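Minor capsid protein VP1 (Human bocavirus 3, PDB 5US7) builds, as 60 copies in alternative-start size variants, the T=1 icosahedral capsid of a parvovirus, the longest form probably also carrying phospholipase A2 activity. Local coordinates at residues H198-M203 / V318-E323. Residues are numbered along the deposited sequence; the frame is centred on the assembly and turned at random.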
loop_
_atom_site.group_PDB
_atom_site.type_symbol
_atom_site.label_atom_id
_atom_site.label_comp_id
_atom_site.label_asym_id
_atom_site.label_seq_id
_atom_site.Cartn_x
_atom_site.Cartn_y
_atom_site.Cartn_z
ATOM N N HIS A 198 -67.746 -69.419 67.689
ATOM C CA HIS A 198 -69.033 -69.237 68.349
ATOM C C HIS A 198 -68.974 -69.698 69.797
ATOM O O HIS A 198 -69.438 -68.994 70.698
ATOM C CB HIS A 198 -70.123 -69.970 67.585
ATOM C CG HIS A 198 -71.493 -69.725 68.122
ATOM N ND1 HIS A 198 -72.019 -70.444 69.171
ATOM C CD2 HIS A 198 -72.437 -68.821 67.774
ATOM C CE1 HIS A 198 -73.236 -70.007 69.435
ATOM N NE2 HIS A 198 -73.513 -69.020 68.603
ATOM N N GLU A 199 -68.400 -70.869 70.041
ATOM C CA GLU A 199 -67.859 -71.161 71.355
ATOM C C GLU A 199 -66.778 -70.135 71.645
ATOM O O GLU A 199 -66.260 -69.501 70.731
ATOM C CB GLU A 199 -67.276 -72.569 71.378
ATOM C CG GLU A 199 -68.311 -73.654 71.260
ATOM C CD GLU A 199 -69.191 -73.698 72.474
ATOM O OE1 GLU A 199 -68.627 -73.567 73.571
ATOM O OE2 GLU A 199 -70.425 -73.843 72.343
ATOM N N LEU A 200 -66.450 -69.943 72.924
ATOM C CA LEU A 200 -65.522 -68.859 73.231
ATOM C C LEU A 200 -66.129 -67.541 72.775
ATOM O O LEU A 200 -65.811 -67.079 71.677
ATOM C CB LEU A 200 -64.155 -69.046 72.564
ATOM C CG LEU A 200 -63.042 -69.920 73.127
ATOM C CD1 LEU A 200 -63.413 -71.375 73.064
ATOM C CD2 LEU A 200 -61.784 -69.667 72.325
ATOM N N ALA A 201 -66.970 -66.928 73.615
ATOM C CA ALA A 201 -68.020 -65.966 73.276
ATOM C C ALA A 201 -69.295 -66.620 72.775
ATOM O O ALA A 201 -69.880 -66.169 71.787
ATOM C CB ALA A 201 -67.548 -64.962 72.226
ATOM N N GLU A 202 -69.721 -67.685 73.446
ATOM C CA GLU A 202 -71.064 -68.211 73.249
ATOM C C GLU A 202 -72.098 -67.077 73.396
ATOM O O GLU A 202 -72.876 -66.876 72.467
ATOM C CB GLU A 202 -71.360 -69.360 74.222
ATOM C CG GLU A 202 -70.553 -70.618 74.051
ATOM C CD GLU A 202 -70.772 -71.554 75.216
ATOM O OE1 GLU A 202 -71.259 -71.082 76.261
ATOM O OE2 GLU A 202 -70.508 -72.759 75.087
ATOM N N MET A 203 -72.153 -66.331 74.509
ATOM C CA MET A 203 -71.508 -66.612 75.794
ATOM C C MET A 203 -72.612 -67.080 76.729
ATOM O O MET A 203 -73.751 -66.630 76.613
ATOM C CB MET A 203 -70.796 -65.389 76.361
ATOM C CG MET A 203 -71.733 -64.318 76.866
ATOM S SD MET A 203 -70.899 -62.764 77.180
ATOM C CE MET A 203 -70.971 -62.046 75.549
ATOM N N VAL A 318 -56.936 -78.922 65.576
ATOM C CA VAL A 318 -56.171 -77.761 66.008
ATOM C C VAL A 318 -57.142 -76.686 66.476
ATOM O O VAL A 318 -58.055 -76.296 65.741
ATOM C CB VAL A 318 -55.258 -77.255 64.881
ATOM C CG1 VAL A 318 -54.181 -78.268 64.601
ATOM C CG2 VAL A 318 -56.043 -77.035 63.623
ATOM N N GLY A 319 -56.962 -76.216 67.705
ATOM C CA GLY A 319 -57.909 -75.292 68.288
ATOM C C GLY A 319 -57.268 -74.419 69.342
ATOM O O GLY A 319 -56.056 -74.459 69.556
ATOM N N VAL A 320 -58.101 -73.608 69.989
ATOM C CA VAL A 320 -57.667 -72.678 71.024
ATOM C C VAL A 320 -58.688 -72.704 72.152
ATOM O O VAL A 320 -59.890 -72.564 71.908
ATOM C CB VAL A 320 -57.493 -71.247 70.475
ATOM C CG1 VAL A 320 -56.335 -71.189 69.511
ATOM C CG2 VAL A 320 -58.748 -70.791 69.767
ATOM N N ASP A 321 -58.220 -72.889 73.384
ATOM C CA ASP A 321 -59.113 -72.997 74.537
ATOM C C ASP A 321 -58.544 -72.293 75.761
ATOM O O ASP A 321 -57.906 -72.922 76.613
ATOM C CB ASP A 321 -59.423 -74.462 74.846
ATOM C CG ASP A 321 -58.177 -75.299 75.010
ATOM O OD1 ASP A 321 -57.078 -74.781 74.720
ATOM O OD2 ASP A 321 -58.292 -76.467 75.432
ATOM N N PRO A 322 -58.772 -70.987 75.894
ATOM C CA PRO A 322 -58.330 -70.284 77.103
ATOM C C PRO A 322 -58.998 -70.855 78.345
ATOM O O PRO A 322 -60.037 -71.514 78.280
ATOM C CB PRO A 322 -58.772 -68.839 76.855
ATOM C CG PRO A 322 -58.895 -68.730 75.379
ATOM C CD PRO A 322 -59.416 -70.069 74.944
ATOM N N GLU A 323 -58.380 -70.601 79.493
ATOM C CA GLU A 323 -58.957 -71.055 80.749
ATOM C C GLU A 323 -60.079 -70.122 81.179
ATOM O O GLU A 323 -60.120 -68.948 80.801
ATOM C CB GLU A 323 -57.899 -71.144 81.848
ATOM C CG GLU A 323 -57.394 -69.813 82.373
ATOM C CD GLU A 323 -56.318 -69.202 81.505
ATOM O OE1 GLU A 323 -56.019 -69.772 80.435
ATOM O OE2 GLU A 323 -55.761 -68.156 81.904
#
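L200, in the loop between strand 185-190 and helix 210-215, faces V320 and P322 of an extended segment, and the backbones come nearest at L200 and D321, whose CA atoms are 7.7 Å apart. No hydrogen bond joins 198-203 to 318-323; one leucine spans the distance. Its CB points at the other segment, and with CG anti to its own carbonyl carbon (chi1 -83°) the isobutyl group extends to the V320-P322 backbone. L200 CD2 does most of the touching: it meets the CD carbon of the P322 ring at 3.6 Å, and V320 CG2 at 4.1 Å. The same methyl packs against the peptide carbonyl, L200 CD2 to V320 O being 3.5 Å, while the other methyl stands farther off, L200 CD1 to V320 O being 3.9 Å. Beyond the pair, G319 and V320 form an antiparallel sheet with a strand of a neighbouring subunit; R346 of that subunit hydrogen-bonds D321 O, and its M377 packs on V320. The three touching residues are buried, and their contact is wholly apolar in its side chains: van der Waals packing, without directional bonds, joins the 198-203 loop to a segment engaged at a subunit interface.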